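Local coordinates for protein guanine nucleotide exchange factor SRM1 (Saccharomyces cerevisiae, PDB 3OF7) that promotes the exchange of GDP for GTP on the Ran-type GTPases GSP1 and GSP2, binds chromatin and supports nuclear export of mRNA and ribosomes, at residues Gly180-Tyr185 and Lys247-Arg252. Numbering follows the deposited sequence.
Sequences GILGFY and KTLDPR
The Y185 ring takes the carbonyl oxygen of L249 over one face, with Y185 CD2 4.0 Å from that O, while D250 CB and P251 CD approach it obliquely. W196 meets the same ring edge-to-face. This contact joins neighbouring blades of the RCC1-type seven-bladed beta-propeller, linking the end of strand 180-183 in the third RCC1 repeat to the loop entering strand 252-253 in the fourth. CE2 of Y185 lies 3.6 Å from D250 CB, and the ring and carboxylate planes are inclined by 50°. The carboxylate turns to partners beyond the ring: D250 OD1 accepts a hydrogen bond from Q186 NE2 and, through its syn lone pair, a salt-bridging one from R252 NH2 at 3.2 Å, practically in the guanidinium plane. T248 CB lies over the centre of one face of that guanidinium, and D250 O sits at its edge. L249, the centre of an inverse gamma turn, packs against residues 182-184; L182-G183 and F184-Y185 each form a classic beta bulge. Its CG, anti to the backbone N (chi1 -173°), carries the two methyls towards these residues. L249 CG lies 3.7 Å from F184 O, L249 CD1 meets L182 CD2 at 4.1 Å, and L249 CD2 rests 3.6 Å from G183 C.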
ATOM      1  N   GLY A 180      16.775  15.025  -0.941  1.00 27.21           N
ATOM      2  CA  GLY A 180      17.319  14.470   0.293  1.00 26.03           C
ATOM      3  C   GLY A 180      16.257  14.313   1.357  1.00 24.71           C
ATOM      4  O   GLY A 180      15.093  14.053   1.050  1.00 24.13           O
ATOM      5  N   ILE A 181      16.661  14.473   2.611  1.00 23.81           N
ATOM      6  CA  ILE A 181      15.721  14.411   3.736  1.00 22.59           C
ATOM      7  C   ILE A 181      15.019  15.760   3.888  1.00 22.09           C
ATOM      8  O   ILE A 181      15.678  16.806   3.971  1.00 22.02           O
ATOM      9  CB  ILE A 181      16.440  13.975   5.047  1.00 22.75           C
ATOM     10  CG1 ILE A 181      16.969  12.541   4.891  1.00 22.76           C
ATOM     11  CG2 ILE A 181      15.502  14.088   6.280  1.00 21.32           C
ATOM     12  CD1 ILE A 181      18.077  12.154   5.860  1.00 24.06           C
ATOM     13  N   LEU A 182      13.684  15.741   3.880  1.00 20.81           N
ATOM     14  CA  LEU A 182      12.902  16.934   4.206  1.00 19.84           C
ATOM     15  C   LEU A 182      12.891  17.083   5.726  1.00 19.67           C
ATOM     16  O   LEU A 182      13.383  18.082   6.261  1.00 19.67           O
ATOM     17  CB  LEU A 182      11.474  16.867   3.644  1.00 19.31           C
ATOM     18  CG  LEU A 182      10.524  18.048   3.907  1.00 19.60           C
ATOM     19  CD1 LEU A 182      11.190  19.393   3.563  1.00 20.23           C
ATOM     20  CD2 LEU A 182       9.201  17.901   3.150  1.00 19.44           C
ATOM     21  N   GLY A 183      12.371  16.064   6.411  1.00 18.77           N
ATOM     22  CA  GLY A 183      12.276  16.074   7.874  1.00 18.34           C
ATOM     23  C   GLY A 183      11.075  15.272   8.336  1.00 18.22           C
ATOM     24  O   GLY A 183      10.377  14.645   7.525  1.00 18.24           O
ATOM     25  N   PHE A 184      10.818  15.304   9.634  1.00 17.83           N
ATOM     26  CA  PHE A 184       9.736  14.512  10.203  1.00 17.71           C
ATOM     27  C   PHE A 184       8.597  15.400  10.703  1.00 17.85           C
ATOM     28  O   PHE A 184       7.462  15.284  10.232  1.00 16.94           O
ATOM     29  CB  PHE A 184      10.281  13.597  11.307  1.00 17.63           C
ATOM     30  CG  PHE A 184       9.219  12.804  12.035  1.00 17.94           C
ATOM     31  CD1 PHE A 184       8.631  11.686  11.442  1.00 17.72           C
ATOM     32  CD2 PHE A 184       8.831  13.164  13.331  1.00 18.35           C
ATOM     33  CE1 PHE A 184       7.652  10.940  12.125  1.00 17.53           C
ATOM     34  CE2 PHE A 184       7.859  12.434  14.018  1.00 17.90           C
ATOM     35  CZ  PHE A 184       7.267  11.316  13.417  1.00 17.80           C
ATOM     36  N   TYR A 185       8.893  16.285  11.654  1.00 18.11           N
ATOM     37  CA  TYR A 185       7.843  17.150  12.207  1.00 19.23           C
ATOM     38  C   TYR A 185       8.291  18.612  12.278  1.00 19.30           C
ATOM     39  O   TYR A 185       9.242  18.938  12.980  1.00 19.44           O
ATOM     40  CB  TYR A 185       7.404  16.649  13.584  1.00 19.25           C
ATOM     41  CG  TYR A 185       6.082  17.219  14.049  1.00 20.37           C
ATOM     42  CD1 TYR A 185       6.044  18.327  14.899  1.00 21.73           C
ATOM     43  CD2 TYR A 185       4.871  16.652  13.647  1.00 20.25           C
ATOM     44  CE1 TYR A 185       4.839  18.860  15.334  1.00 21.38           C
ATOM     45  CE2 TYR A 185       3.649  17.176  14.087  1.00 20.49           C
ATOM     46  CZ  TYR A 185       3.649  18.286  14.934  1.00 22.56           C
ATOM     47  OH  TYR A 185       2.464  18.825  15.379  1.00 20.95           O
ATOM     48  N   LYS A 247       7.935  24.760   8.187  1.00 22.19           N
ATOM     49  CA  LYS A 247       6.982  25.453   9.065  1.00 22.56           C
ATOM     50  C   LYS A 247       5.629  24.747   9.098  1.00 22.48           C
ATOM     51  O   LYS A 247       4.949  24.750  10.128  1.00 22.77           O
ATOM     52  CB  LYS A 247       6.806  26.916   8.638  1.00 22.64           C
ATOM     53  CG  LYS A 247       7.978  27.829   9.013  1.00 23.72           C
ATOM     54  CD  LYS A 247       7.836  29.209   8.330  1.00 25.71           C
ATOM     55  CE  LYS A 247       9.100  30.056   8.509  1.00 27.52           C
ATOM     56  NZ  LYS A 247       9.054  31.319   7.705  1.00 29.55           N
ATOM     57  N   THR A 248       5.256  24.126   7.974  1.00 21.86           N
ATOM     58  CA  THR A 248       3.943  23.496   7.839  1.00 21.11           C
ATOM     59  C   THR A 248       4.010  21.959   7.728  1.00 20.34           C
ATOM     60  O   THR A 248       3.060  21.335   7.269  1.00 20.42           O
ATOM     61  CB  THR A 248       3.147  24.063   6.641  1.00 21.22           C
ATOM     62  OG1 THR A 248       3.770  23.675   5.407  1.00 21.28           O
ATOM     63  CG2 THR A 248       3.033  25.602   6.711  1.00 21.70           C
ATOM     64  N   LEU A 249       5.124  21.374   8.160  1.00 19.62           N
ATOM     65  CA  LEU A 249       5.318  19.918   8.113  1.00 19.45           C
ATOM     66  C   LEU A 249       4.632  19.236   9.306  1.00 19.04           C
ATOM     67  O   LEU A 249       5.288  18.753  10.234  1.00 19.00           O
ATOM     68  CB  LEU A 249       6.813  19.564   8.027  1.00 19.02           C
ATOM     69  CG  LEU A 249       7.232  18.101   7.803  1.00 19.04           C
ATOM     70  CD1 LEU A 249       6.781  17.612   6.419  1.00 17.81           C
ATOM     71  CD2 LEU A 249       8.733  17.947   7.944  1.00 18.05           C
ATOM     72  N   ASP A 250       3.303  19.235   9.261  1.00 19.10           N
ATOM     73  CA  ASP A 250       2.450  18.557  10.248  1.00 20.00           C
ATOM     74  C   ASP A 250       1.088  18.310   9.602  1.00 19.86           C
ATOM     75  O   ASP A 250       0.722  19.020   8.657  1.00 20.09           O
ATOM     76  CB  ASP A 250       2.315  19.369  11.549  1.00 20.35           C
ATOM     77  CG  ASP A 250       1.762  20.760  11.321  1.00 21.58           C
ATOM     78  OD1 ASP A 250       2.558  21.665  11.006  1.00 23.34           O
ATOM     79  OD2 ASP A 250       0.535  20.945  11.452  1.00 23.41           O
ATOM     80  N   PRO A 251       0.325  17.307  10.093  1.00 19.75           N
ATOM     81  CA  PRO A 251      -0.904  16.949   9.366  1.00 20.13           C
ATOM     82  C   PRO A 251      -1.903  18.098   9.322  1.00 20.68           C
ATOM     83  O   PRO A 251      -2.210  18.681  10.358  1.00 21.20           O
ATOM     84  CB  PRO A 251      -1.466  15.759  10.171  1.00 19.97           C
ATOM     85  CG  PRO A 251      -0.272  15.186  10.870  1.00 18.97           C
ATOM     86  CD  PRO A 251       0.574  16.395  11.220  1.00 19.90           C
ATOM     87  N   ARG A 252      -2.385  18.413   8.123  1.00 20.94           N
ATOM     88  CA  ARG A 252      -3.251  19.561   7.895  1.00 21.34           C
ATOM     89  C   ARG A 252      -4.328  19.236   6.874  1.00 21.49           C
ATOM     90  O   ARG A 252      -4.058  18.532   5.896  1.00 21.04           O
ATOM     91  CB  ARG A 252      -2.423  20.760   7.404  1.00 21.19           C
ATOM     92  CG  ARG A 252      -1.594  21.425   8.491  1.00 22.50           C
ATOM     93  CD  ARG A 252      -0.574  22.385   7.903  1.00 24.61           C
ATOM     94  NE  ARG A 252       0.342  22.873   8.927  1.00 25.81           N
ATOM     95  CZ  ARG A 252       0.480  24.150   9.272  1.00 26.23           C
ATOM     96  NH1 ARG A 252      -0.227  25.089   8.658  1.00 26.81           N
ATOM     97  NH2 ARG A 252       1.343  24.483  10.219  1.00 24.95           N
TER